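Local coordinates for protein 3-oxosteroid 1-dehydrogenase (Sterolibacterium denitrificans, PDB 7P18) that probably introduces a 1,2 double bond into the A ring of 3-oxosteroids, passing the electrons through FAD to an acceptor, at residues 335-346 with 391-399; 415-426 with 483-491. All coordinates share one frame; numbering follows the deposited sequence.

How the contacts relate
Two ways of joining distant chain segments to one antiparallel sheet appear side by side here. Contact 1 (335-346 with 391-399) is the more deeply placed: loops dominate it, apolar side chains and a ring rim fill it, and a single glutamate supplies the direct hydrogen bond across. Contact 2 (415-426 with 483-491), partly buried and farther from the chain's centre, is a regular pairing of strands held by four backbone hydrogen bonds, with aromatic and arginine side chains packed over both faces of the pair. The centres lie about 14 Å apart, and the two meet where Met397 packs on Met489 and Arg392 on Tyr487. Contact 1 alone reaches the steroid, through Phe338.

Contact 1. Residues 335-346 with 391-399. With ANB (androsta-1,4-diene-3,17-dione), chain D.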
loop_
_atom_site.group_PDB
_atom_site.type_symbol
_atom_site.label_atom_id
_atom_site.label_comp_id
_atom_site.label_asym_id
_atom_site.label_seq_id
_atom_site.Cartn_x
_atom_site.Cartn_y
_atom_site.Cartn_z
ATOM N N THR A 335 -5.094 0.158 -11.474
ATOM C CA THR A 335 -4.145 -0.892 -11.037
ATOM C C THR A 335 -2.763 -0.269 -10.869
ATOM O O THR A 335 -2.220 0.353 -11.833
ATOM C CB THR A 335 -4.087 -2.044 -12.042
ATOM O OG1 THR A 335 -5.399 -2.591 -12.107
ATOM C CG2 THR A 335 -3.155 -3.149 -11.589
ATOM N N GLY A 336 -2.160 -0.453 -9.685
ATOM C CA GLY A 336 -0.787 0.042 -9.488
ATOM C C GLY A 336 0.243 -0.881 -10.127
ATOM O O GLY A 336 0.029 -2.112 -10.138
ATOM N N LEU A 337 1.304 -0.311 -10.665
ATOM C CA LEU A 337 2.463 -1.058 -11.207
ATOM C C LEU A 337 3.540 -1.086 -10.111
ATOM O O LEU A 337 4.336 -0.158 -10.052
ATOM C CB LEU A 337 2.938 -0.365 -12.477
ATOM C CG LEU A 337 1.935 -0.331 -13.640
ATOM C CD1 LEU A 337 2.596 0.218 -14.878
ATOM C CD2 LEU A 337 1.315 -1.681 -13.943
ATOM N N PHE A 338 3.506 -2.084 -9.232
ATOM C CA PHE A 338 4.438 -2.159 -8.073
ATOM C C PHE A 338 5.750 -2.811 -8.482
ATOM O O PHE A 338 6.806 -2.241 -8.119
ATOM C CB PHE A 338 3.810 -2.877 -6.895
ATOM C CG PHE A 338 2.581 -2.189 -6.362
ATOM C CD1 PHE A 338 2.692 -1.163 -5.443
ATOM C CD2 PHE A 338 1.318 -2.550 -6.800
ATOM C CE1 PHE A 338 1.569 -0.534 -4.938
ATOM C CE2 PHE A 338 0.201 -1.890 -6.316
ATOM C CZ PHE A 338 0.324 -0.892 -5.384
ATOM N N ALA A 339 5.691 -3.952 -9.174
ATOM C CA ALA A 339 6.874 -4.821 -9.411
ATOM C C ALA A 339 7.323 -4.829 -10.878
ATOM O O ALA A 339 8.522 -5.039 -11.135
ATOM C CB ALA A 339 6.513 -6.233 -9.010
ATOM N N GLU A 340 6.364 -4.726 -11.810
ATOM C CA GLU A 340 6.558 -5.167 -13.224
ATOM C C GLU A 340 7.461 -4.183 -13.974
ATOM O O GLU A 340 8.090 -4.589 -14.981
ATOM C CB GLU A 340 5.220 -5.298 -13.955
ATOM C CG GLU A 340 4.225 -6.180 -13.249
ATOM C CD GLU A 340 3.207 -5.405 -12.425
ATOM O OE1 GLU A 340 3.634 -4.582 -11.555
ATOM O OE2 GLU A 340 2.000 -5.657 -12.603
ATOM N N ARG A 341 7.567 -2.929 -13.519
ATOM C CA ARG A 341 8.438 -1.925 -14.174
ATOM C C ARG A 341 9.926 -2.347 -14.104
ATOM O O ARG A 341 10.721 -1.875 -14.940
ATOM C CB ARG A 341 8.292 -0.530 -13.558
ATOM C CG ARG A 341 6.892 0.068 -13.688
ATOM C CD ARG A 341 6.743 1.332 -12.847
ATOM N NE ARG A 341 6.513 1.000 -11.446
ATOM C CZ ARG A 341 7.417 1.108 -10.466
ATOM N NH1 ARG A 341 8.625 1.576 -10.701
ATOM N NH2 ARG A 341 7.073 0.806 -9.231
ATOM N N ASN A 342 10.298 -3.170 -13.142
ATOM C CA ASN A 342 11.716 -3.592 -12.942
ATOM C C ASN A 342 12.118 -4.596 -14.024
ATOM O O ASN A 342 13.349 -4.838 -14.202
ATOM C CB ASN A 342 11.953 -4.228 -11.580
ATOM C CG ASN A 342 11.772 -3.263 -10.428
ATOM O OD1 ASN A 342 10.847 -2.457 -10.454
ATOM N ND2 ASN A 342 12.569 -3.434 -9.381
ATOM N N LEU A 343 11.143 -5.172 -14.717
ATOM C CA LEU A 343 11.386 -6.223 -15.753
ATOM C C LEU A 343 12.095 -5.636 -16.961
ATOM O O LEU A 343 11.997 -4.444 -17.284
ATOM C CB LEU A 343 10.078 -6.923 -16.103
ATOM C CG LEU A 343 9.519 -7.795 -14.977
ATOM C CD1 LEU A 343 8.090 -8.205 -15.285
ATOM C CD2 LEU A 343 10.375 -9.026 -14.766
ATOM N N PRO A 344 12.926 -6.456 -17.647
ATOM C CA PRO A 344 13.776 -5.953 -18.717
ATOM C C PRO A 344 13.038 -5.758 -20.050
ATOM O O PRO A 344 12.290 -6.619 -20.421
ATOM C CB PRO A 344 14.857 -7.060 -18.794
ATOM C CG PRO A 344 14.136 -8.279 -18.468
ATOM C CD PRO A 344 13.184 -7.870 -17.348
ATOM N N GLY A 345 13.261 -4.608 -20.694
ATOM C CA GLY A 345 12.706 -4.294 -22.023
ATOM C C GLY A 345 11.601 -3.237 -21.996
ATOM O O GLY A 345 11.002 -3.026 -23.047
ATOM N N CYS A 346 11.313 -2.617 -20.852
ATOM C CA CYS A 346 10.267 -1.550 -20.810
ATOM C C CYS A 346 10.912 -0.221 -20.448
ATOM O O CYS A 346 11.861 -0.209 -19.633
ATOM C CB CYS A 346 9.140 -1.909 -19.874
ATOM S SG CYS A 346 9.581 -1.920 -18.113
ATOM N N PHE A 391 8.638 -8.694 -24.666
ATOM C CA PHE A 391 8.196 -8.305 -23.289
ATOM C C PHE A 391 6.753 -8.770 -23.100
ATOM O O PHE A 391 6.355 -9.469 -22.118
ATOM C CB PHE A 391 8.383 -6.800 -23.117
ATOM C CG PHE A 391 8.179 -6.333 -21.698
ATOM C CD1 PHE A 391 6.912 -6.313 -21.134
ATOM C CD2 PHE A 391 9.257 -5.957 -20.925
ATOM C CE1 PHE A 391 6.725 -5.910 -19.816
ATOM C CE2 PHE A 391 9.061 -5.531 -19.613
ATOM C CZ PHE A 391 7.799 -5.530 -19.056
ATOM N N ARG A 392 5.910 -8.385 -24.056
ATOM C CA ARG A 392 4.461 -8.686 -24.050
ATOM C C ARG A 392 4.230 -10.172 -23.841
ATOM O O ARG A 392 3.368 -10.529 -23.019
ATOM C CB ARG A 392 3.790 -8.259 -25.354
ATOM C CG ARG A 392 2.288 -8.499 -25.370
ATOM C CD ARG A 392 1.484 -7.510 -24.516
ATOM N NE ARG A 392 0.101 -7.963 -24.501
ATOM C CZ ARG A 392 -0.415 -8.853 -23.648
ATOM N NH1 ARG A 392 0.263 -9.319 -22.612
ATOM N NH2 ARG A 392 -1.648 -9.260 -23.827
ATOM N N TYR A 393 4.948 -10.997 -24.602
ATOM C CA TYR A 393 4.797 -12.480 -24.548
ATOM C C TYR A 393 5.222 -13.001 -23.168
ATOM O O TYR A 393 4.558 -13.922 -22.640
ATOM C CB TYR A 393 5.630 -13.149 -25.645
ATOM C CG TYR A 393 5.510 -14.656 -25.696
ATOM C CD1 TYR A 393 4.425 -15.278 -26.298
ATOM C CD2 TYR A 393 6.487 -15.457 -25.138
ATOM C CE1 TYR A 393 4.331 -16.661 -26.357
ATOM C CE2 TYR A 393 6.399 -16.838 -25.169
ATOM C CZ TYR A 393 5.321 -17.442 -25.792
ATOM O OH TYR A 393 5.217 -18.803 -25.819
ATOM N N ASN A 394 6.317 -12.465 -22.627
ATOM C CA ASN A 394 6.997 -13.025 -21.418
ATOM C C ASN A 394 6.394 -12.551 -20.089
ATOM O O ASN A 394 6.450 -13.340 -19.116
ATOM C CB ASN A 394 8.495 -12.786 -21.485
ATOM C CG ASN A 394 9.093 -13.756 -22.499
ATOM O OD1 ASN A 394 9.432 -13.384 -23.606
ATOM N ND2 ASN A 394 8.915 -15.019 -22.237
ATOM N N TYR A 395 5.855 -11.335 -20.005
ATOM C CA TYR A 395 5.731 -10.632 -18.694
ATOM C C TYR A 395 4.344 -10.067 -18.482
ATOM O O TYR A 395 3.684 -9.688 -19.435
ATOM C CB TYR A 395 6.749 -9.500 -18.619
ATOM C CG TYR A 395 8.186 -9.927 -18.748
ATOM C CD1 TYR A 395 8.688 -10.981 -17.999
ATOM C CD2 TYR A 395 9.053 -9.254 -19.573
ATOM C CE1 TYR A 395 10.025 -11.349 -18.079
ATOM C CE2 TYR A 395 10.383 -9.630 -19.687
ATOM C CZ TYR A 395 10.869 -10.680 -18.932
ATOM O OH TYR A 395 12.185 -11.026 -19.024
ATOM N N PRO A 396 3.893 -9.971 -17.212
ATOM C CA PRO A 396 2.652 -9.281 -16.877
ATOM C C PRO A 396 2.948 -7.780 -16.864
ATOM O O PRO A 396 4.105 -7.392 -16.795
ATOM C CB PRO A 396 2.303 -9.822 -15.492
ATOM C CG PRO A 396 3.620 -10.093 -14.859
ATOM C CD PRO A 396 4.584 -10.438 -16.001
ATOM N N MET A 397 1.894 -6.967 -16.939
ATOM C CA MET A 397 1.991 -5.503 -16.709
ATOM C C MET A 397 0.621 -5.007 -16.233
ATOM O O MET A 397 -0.278 -4.788 -17.061
ATOM C CB MET A 397 2.451 -4.767 -17.961
ATOM C CG MET A 397 2.792 -3.286 -17.696
ATOM S SD MET A 397 4.049 -2.998 -16.434
ATOM C CE MET A 397 5.512 -3.704 -17.200
ATOM N N GLY A 398 0.463 -4.881 -14.923
ATOM C CA GLY A 398 -0.827 -4.597 -14.281
ATOM C C GLY A 398 -1.892 -5.565 -14.748
ATOM O O GLY A 398 -1.720 -6.779 -14.601
ATOM N N PRO A 399 -2.994 -5.091 -15.381
ATOM C CA PRO A 399 -4.036 -5.999 -15.835
ATOM C C PRO A 399 -3.611 -6.927 -16.990
ATOM O O PRO A 399 -4.291 -7.877 -17.195
ATOM C CB PRO A 399 -5.157 -5.058 -16.308
ATOM C CG PRO A 399 -4.401 -3.816 -16.746
ATOM C CD PRO A 399 -3.277 -3.681 -15.745
HETATM C C1 ANB D . 3.097 -2.890 -2.288
HETATM C C10 ANB D . 3.768 -4.222 -2.437
HETATM C C11 ANB D . 2.006 -4.963 -4.220
HETATM C C12 ANB D . 1.215 -6.112 -4.864
HETATM C C13 ANB D . 2.101 -7.327 -5.069
HETATM C C14 ANB D . 2.626 -7.756 -3.691
HETATM C C15 ANB D . 3.203 -9.156 -3.938
HETATM C C16 ANB D . 2.244 -9.773 -4.973
HETATM C C17 ANB D . 1.438 -8.617 -5.529
HETATM C C18 ANB D . 3.218 -7.075 -6.111
HETATM C C19 ANB D . 4.936 -4.026 -3.443
HETATM C C2 ANB D . 3.409 -1.995 -1.349
HETATM C C3 ANB D . 4.230 -2.373 -0.200
HETATM C C4 ANB D . 4.471 -3.806 -0.080
HETATM C C5 ANB D . 4.340 -4.660 -1.105
HETATM C C6 ANB D . 4.842 -6.072 -1.000
HETATM C C7 ANB D . 3.899 -7.103 -1.604
HETATM C C8 ANB D . 3.488 -6.696 -3.013
HETATM C C9 ANB D . 2.764 -5.332 -2.933
HETATM O O1 ANB D . 4.651 -1.547 0.621
HETATM O O2 ANB D . 0.459 -8.723 -6.231
HETATM O O HOH W 1 0.138 -7.982 -13.110
#
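The loop that follows strand 335-336, on its way past the steroid pocket, packs against the end of helix 389-394 and the loop 395-399 beyond it, and Glu340 makes the polar link. Its OE2 accepts the backbone N-H of Gly398 (2.9 Å), which arrives from above the carboxylate plane, 50° out of it. A water donates both to this OE2 and to Gly398 O, while OE1 takes the N-H of Ala339, so both carboxylate oxygens are engaged and the group's rotation is restrained. The bend at chi2 (98°) folds the carboxylate back toward its own loop.

Beside it, Met397 curls at chi2 and chi3, bringing SD and CE against Glu340 CB, each at 3.6 Å, and SD against Leu337 CD1. Phe391, with CG anti to the backbone N (chi1 -171°), lays its rim into the Leu343-Cys346 type II turn: Pro344 O lies near the ring plane, 3.1 Å from CD2, and Cys346 CB sits obliquely 3.6 Å from CE2. Tyr395 receives Leu343 CD2 over one face, and Tyr395 CD2 in turn stands over the centre of the Phe391 ring. Pro344 CG approaches Tyr395 OH (3.4 Å), whose hydrogen bond goes to Asp469.

On the pocket side, Phe338 turns one ring face to the bound androstadienedione, with CG 3.6 Å from C11, and also touches FAD. Strand 320-326 pairs with strand 335-336 and is touched by Leu337 and Pro399, while Cys346 and Met397 pack on strand 383-387 and Met397 reaches strand 486-502.

Contact 2. Residues 415-426 with 483-491; sequences KVYWRDDTLEGL and KPPYYAMRV
Backbone pairing comes first: Trp418 and Ala488 exchange two hydrogen bonds, N to O at 2.9 Å each way, and Asp420 and Tyr486 form the second hydrogen-bonded pair. Between them Arg419 faces Tyr487 as a non-hydrogen-bonded pair.

Aromatic contacts follow. Leu423 CG stands almost on the normal of the Tyr486 ring, 3.9 Å from its centroid, while Pro484 CA lies over the opposite face. An alanine in place of Tyr486 would probably open a gap between Leu423 and Pro484 and leave the leucine without the ring face it lies on. On the other side of the sheet, Arg419 CG, anti to the backbone N (chi1 -178°), rests over the Tyr487 ring in a CH-pi contact (4.2 Å to the centroid); Asp408 forms a salt bridge with the Arg419 guanidinium and a hydrogen bond with Tyr487 OH. Trp418 points its indole edge, through CH2, at a face of the Arg490 guanidinium, 3.8 Å from CZ, the planes nearly perpendicular.

Water and capping bonds finish the ends. One water links Val416 O to Arg490 N. Asp420 OD1 accepts Thr422 N in an Asx turn, and Thr422 OG1 N-caps the helix through Gly425 N.

The arrangement is an antiparallel beta ladder: short strand 418-420 pairs along one side of strand 486-502, strand 383-387 along its other side here.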
loop_
_atom_site.group_PDB
_atom_site.type_symbol
_atom_site.label_atom_id
_atom_site.label_comp_id
_atom_site.label_asym_id
_atom_site.label_seq_id
_atom_site.Cartn_x
_atom_site.Cartn_y
_atom_site.Cartn_z
ATOM N N LYS A 415 -7.608 1.438 -24.710
ATOM C CA LYS A 415 -8.121 1.706 -23.329
ATOM C C LYS A 415 -7.078 1.290 -22.269
ATOM O O LYS A 415 -6.725 2.140 -21.415
ATOM C CB LYS A 415 -9.426 0.949 -23.105
ATOM C CG LYS A 415 -10.477 1.101 -24.201
ATOM C CD LYS A 415 -11.030 2.482 -24.335
ATOM C CE LYS A 415 -12.138 2.552 -25.374
ATOM N NZ LYS A 415 -12.643 3.936 -25.460
ATOM N N VAL A 416 -6.590 0.049 -22.346
ATOM C CA VAL A 416 -5.548 -0.502 -21.408
ATOM C C VAL A 416 -4.183 -0.506 -22.109
ATOM O O VAL A 416 -3.144 -0.286 -21.467
ATOM C CB VAL A 416 -5.963 -1.892 -20.927
ATOM C CG1 VAL A 416 -4.828 -2.574 -20.175
ATOM C CG2 VAL A 416 -7.228 -1.858 -20.105
ATOM N N TYR A 417 -4.139 -0.684 -23.430
ATOM C CA TYR A 417 -2.857 -0.673 -24.167
ATOM C C TYR A 417 -3.094 -0.150 -25.578
ATOM O O TYR A 417 -4.210 -0.311 -26.105
ATOM C CB TYR A 417 -2.229 -2.080 -24.181
ATOM C CG TYR A 417 -3.034 -3.053 -25.003
ATOM C CD1 TYR A 417 -4.131 -3.702 -24.476
ATOM C CD2 TYR A 417 -2.768 -3.217 -26.354
ATOM C CE1 TYR A 417 -4.950 -4.500 -25.257
ATOM C CE2 TYR A 417 -3.560 -4.038 -27.138
ATOM C CZ TYR A 417 -4.669 -4.665 -26.603
ATOM O OH TYR A 417 -5.473 -5.469 -27.393
ATOM N N TRP A 418 -2.056 0.468 -26.141
ATOM C CA TRP A 418 -1.982 0.845 -27.573
ATOM C C TRP A 418 -0.945 -0.067 -28.241
ATOM O O TRP A 418 0.051 -0.428 -27.569
ATOM C CB TRP A 418 -1.649 2.323 -27.712
ATOM C CG TRP A 418 -2.718 3.248 -27.215
ATOM C CD1 TRP A 418 -3.553 4.023 -27.979
ATOM C CD2 TRP A 418 -3.029 3.566 -25.844
ATOM N NE1 TRP A 418 -4.378 4.768 -27.181
ATOM C CE2 TRP A 418 -4.108 4.488 -25.867
ATOM C CE3 TRP A 418 -2.577 3.113 -24.596
ATOM C CZ2 TRP A 418 -4.671 5.002 -24.701
ATOM C CZ3 TRP A 418 -3.123 3.637 -23.446
ATOM C CH2 TRP A 418 -4.174 4.553 -23.500
ATOM N N ARG A 419 -1.185 -0.451 -29.496
ATOM C CA ARG A 419 -0.366 -1.458 -30.222
ATOM C C ARG A 419 -0.085 -0.910 -31.621
ATOM O O ARG A 419 -0.962 -0.230 -32.187
ATOM C CB ARG A 419 -1.080 -2.812 -30.179
ATOM C CG ARG A 419 -0.311 -3.936 -30.858
ATOM C CD ARG A 419 -1.078 -5.243 -30.920
ATOM N NE ARG A 419 -2.236 -5.034 -31.785
ATOM C CZ ARG A 419 -3.492 -5.337 -31.509
ATOM N NH1 ARG A 419 -3.822 -5.946 -30.384
ATOM N NH2 ARG A 419 -4.438 -5.015 -32.372
ATOM N N ASP A 420 1.145 -1.094 -32.098
ATOM C CA ASP A 420 1.558 -0.635 -33.442
ATOM C C ASP A 420 2.724 -1.489 -33.949
ATOM O O ASP A 420 3.558 -1.947 -33.136
ATOM C CB ASP A 420 1.931 0.839 -33.453
ATOM C CG ASP A 420 1.732 1.456 -34.829
ATOM O OD1 ASP A 420 2.528 1.111 -35.742
ATOM O OD2 ASP A 420 0.799 2.278 -34.971
ATOM N N ASP A 421 2.779 -1.672 -35.267
ATOM C CA ASP A 421 3.859 -2.439 -35.926
ATOM C C ASP A 421 5.172 -1.680 -35.853
ATOM O O ASP A 421 6.233 -2.342 -35.905
ATOM C CB ASP A 421 3.487 -2.725 -37.379
ATOM C CG ASP A 421 2.475 -3.831 -37.528
ATOM O OD1 ASP A 421 2.322 -4.656 -36.610
ATOM O OD2 ASP A 421 1.842 -3.866 -38.601
ATOM N N THR A 422 5.133 -0.357 -35.760
ATOM C CA THR A 422 6.345 0.498 -35.678
ATOM C C THR A 422 6.308 1.379 -34.427
ATOM O O THR A 422 5.199 1.721 -33.923
ATOM C CB THR A 422 6.534 1.364 -36.932
ATOM O OG1 THR A 422 5.536 2.383 -36.987
ATOM C CG2 THR A 422 6.494 0.564 -38.222
ATOM N N LEU A 423 7.482 1.795 -33.986
ATOM C CA LEU A 423 7.639 2.782 -32.889
ATOM C C LEU A 423 7.093 4.143 -33.309
ATOM O O LEU A 423 6.396 4.753 -32.521
ATOM C CB LEU A 423 9.099 2.847 -32.460
ATOM C CG LEU A 423 9.507 1.701 -31.538
ATOM C CD1 LEU A 423 11.020 1.580 -31.443
ATOM C CD2 LEU A 423 8.877 1.848 -30.164
ATOM N N GLU A 424 7.330 4.573 -34.547
ATOM C CA GLU A 424 6.785 5.855 -35.059
ATOM C C GLU A 424 5.250 5.820 -35.029
ATOM O O GLU A 424 4.639 6.835 -34.641
ATOM C CB GLU A 424 7.330 6.050 -36.470
ATOM C CG GLU A 424 6.984 7.373 -37.107
ATOM C CD GLU A 424 7.736 7.572 -38.423
ATOM O OE1 GLU A 424 8.907 7.131 -38.505
ATOM O OE2 GLU A 424 7.156 8.157 -39.366
ATOM N N GLY A 425 4.654 4.705 -35.443
ATOM C CA GLY A 425 3.192 4.526 -35.464
ATOM C C GLY A 425 2.623 4.642 -34.048
ATOM O O GLY A 425 1.721 5.459 -33.809
ATOM N N LEU A 426 3.224 3.908 -33.113
ATOM C CA LEU A 426 2.840 3.943 -31.671
ATOM C C LEU A 426 2.920 5.370 -31.120
ATOM O O LEU A 426 1.933 5.794 -30.485
ATOM C CB LEU A 426 3.765 2.992 -30.911
ATOM C CG LEU A 426 3.364 2.726 -29.467
ATOM C CD1 LEU A 426 2.041 2.004 -29.398
ATOM C CD2 LEU A 426 4.464 1.918 -28.788
ATOM N N LYS A 483 11.423 -6.118 -31.247
ATOM C CA LYS A 483 10.575 -7.132 -31.916
ATOM C C LYS A 483 9.124 -6.656 -31.923
ATOM O O LYS A 483 8.474 -6.619 -30.873
ATOM C CB LYS A 483 10.714 -8.486 -31.229
ATOM C CG LYS A 483 9.786 -9.612 -31.694
ATOM C CD LYS A 483 10.096 -10.869 -30.904
ATOM C CE LYS A 483 9.003 -11.916 -30.835
ATOM N NZ LYS A 483 8.703 -12.495 -32.164
ATOM N N PRO A 484 8.565 -6.343 -33.116
ATOM C CA PRO A 484 7.171 -5.918 -33.231
ATOM C C PRO A 484 6.207 -7.002 -32.790
ATOM O O PRO A 484 6.549 -8.189 -32.775
ATOM C CB PRO A 484 6.971 -5.613 -34.725
ATOM C CG PRO A 484 8.353 -5.519 -35.320
ATOM C CD PRO A 484 9.273 -6.301 -34.408
ATOM N N PRO A 485 4.944 -6.677 -32.422
ATOM C CA PRO A 485 4.464 -5.306 -32.332
ATOM C C PRO A 485 4.933 -4.597 -31.045
ATOM O O PRO A 485 5.376 -5.279 -30.111
ATOM C CB PRO A 485 2.951 -5.459 -32.354
ATOM C CG PRO A 485 2.672 -6.823 -31.834
ATOM C CD PRO A 485 3.906 -7.654 -32.107
ATOM N N TYR A 486 4.844 -3.266 -31.052
ATOM C CA TYR A 486 5.213 -2.360 -29.937
ATOM C C TYR A 486 3.941 -1.959 -29.188
ATOM O O TYR A 486 2.853 -1.778 -29.806
ATOM C CB TYR A 486 5.970 -1.154 -30.456
ATOM C CG TYR A 486 7.235 -1.570 -31.151
ATOM C CD1 TYR A 486 8.346 -1.975 -30.435
ATOM C CD2 TYR A 486 7.299 -1.621 -32.540
ATOM C CE1 TYR A 486 9.521 -2.344 -31.085
ATOM C CE2 TYR A 486 8.461 -1.981 -33.197
ATOM C CZ TYR A 486 9.572 -2.364 -32.468
ATOM O OH TYR A 486 10.718 -2.774 -33.101
ATOM N N TYR A 487 4.083 -1.826 -27.865
ATOM C CA TYR A 487 2.947 -1.564 -26.953
ATOM C C TYR A 487 3.243 -0.315 -26.138
ATOM O O TYR A 487 4.411 -0.048 -25.803
ATOM C CB TYR A 487 2.688 -2.738 -26.015
ATOM C CG TYR A 487 2.155 -3.953 -26.705
ATOM C CD1 TYR A 487 3.002 -4.848 -27.350
ATOM C CD2 TYR A 487 0.801 -4.201 -26.733
ATOM C CE1 TYR A 487 2.487 -5.972 -27.975
ATOM C CE2 TYR A 487 0.277 -5.327 -27.345
ATOM C CZ TYR A 487 1.135 -6.210 -27.977
ATOM O OH TYR A 487 0.638 -7.314 -28.593
ATOM N N ALA A 488 2.188 0.445 -25.849
ATOM C CA ALA A 488 2.249 1.572 -24.900
ATOM C C ALA A 488 1.151 1.365 -23.876
ATOM O O ALA A 488 0.074 0.884 -24.222
ATOM C CB ALA A 488 2.121 2.920 -25.559
ATOM N N MET A 489 1.446 1.791 -22.653
ATOM C CA MET A 489 0.448 1.873 -21.573
ATOM C C MET A 489 0.588 3.263 -20.926
ATOM O O MET A 489 1.688 3.859 -20.926
ATOM C CB MET A 489 0.623 0.739 -20.567
ATOM C CG MET A 489 0.333 -0.611 -21.215
ATOM S SD MET A 489 0.641 -2.007 -20.110
ATOM C CE MET A 489 -0.794 -1.939 -19.035
ATOM N N ARG A 490 -0.552 3.814 -20.563
ATOM C CA ARG A 490 -0.658 5.152 -19.954
ATOM C C ARG A 490 -0.465 5.010 -18.443
ATOM O O ARG A 490 -1.322 4.407 -17.783
ATOM C CB ARG A 490 -2.020 5.769 -20.278
ATOM C CG ARG A 490 -2.223 7.140 -19.638
ATOM C CD ARG A 490 -3.666 7.640 -19.759
ATOM N NE ARG A 490 -4.634 6.571 -19.605
ATOM C CZ ARG A 490 -5.657 6.318 -20.429
ATOM N NH1 ARG A 490 -6.004 7.190 -21.364
ATOM N NH2 ARG A 490 -6.365 5.213 -20.246
ATOM N N VAL A 491 0.605 5.587 -17.940
ATOM C CA VAL A 491 0.939 5.558 -16.495
ATOM C C VAL A 491 0.460 6.876 -15.850
ATOM O O VAL A 491 1.072 7.952 -16.052
ATOM C CB VAL A 491 2.439 5.282 -16.313
ATOM C CG1 VAL A 491 2.765 5.322 -14.873
ATOM C CG2 VAL A 491 2.818 3.903 -16.851
HETATM O O HOH W 2 -5.323 2.418 -19.230
HETATM O O HOH W 3 -2.683 1.979 -20.027
#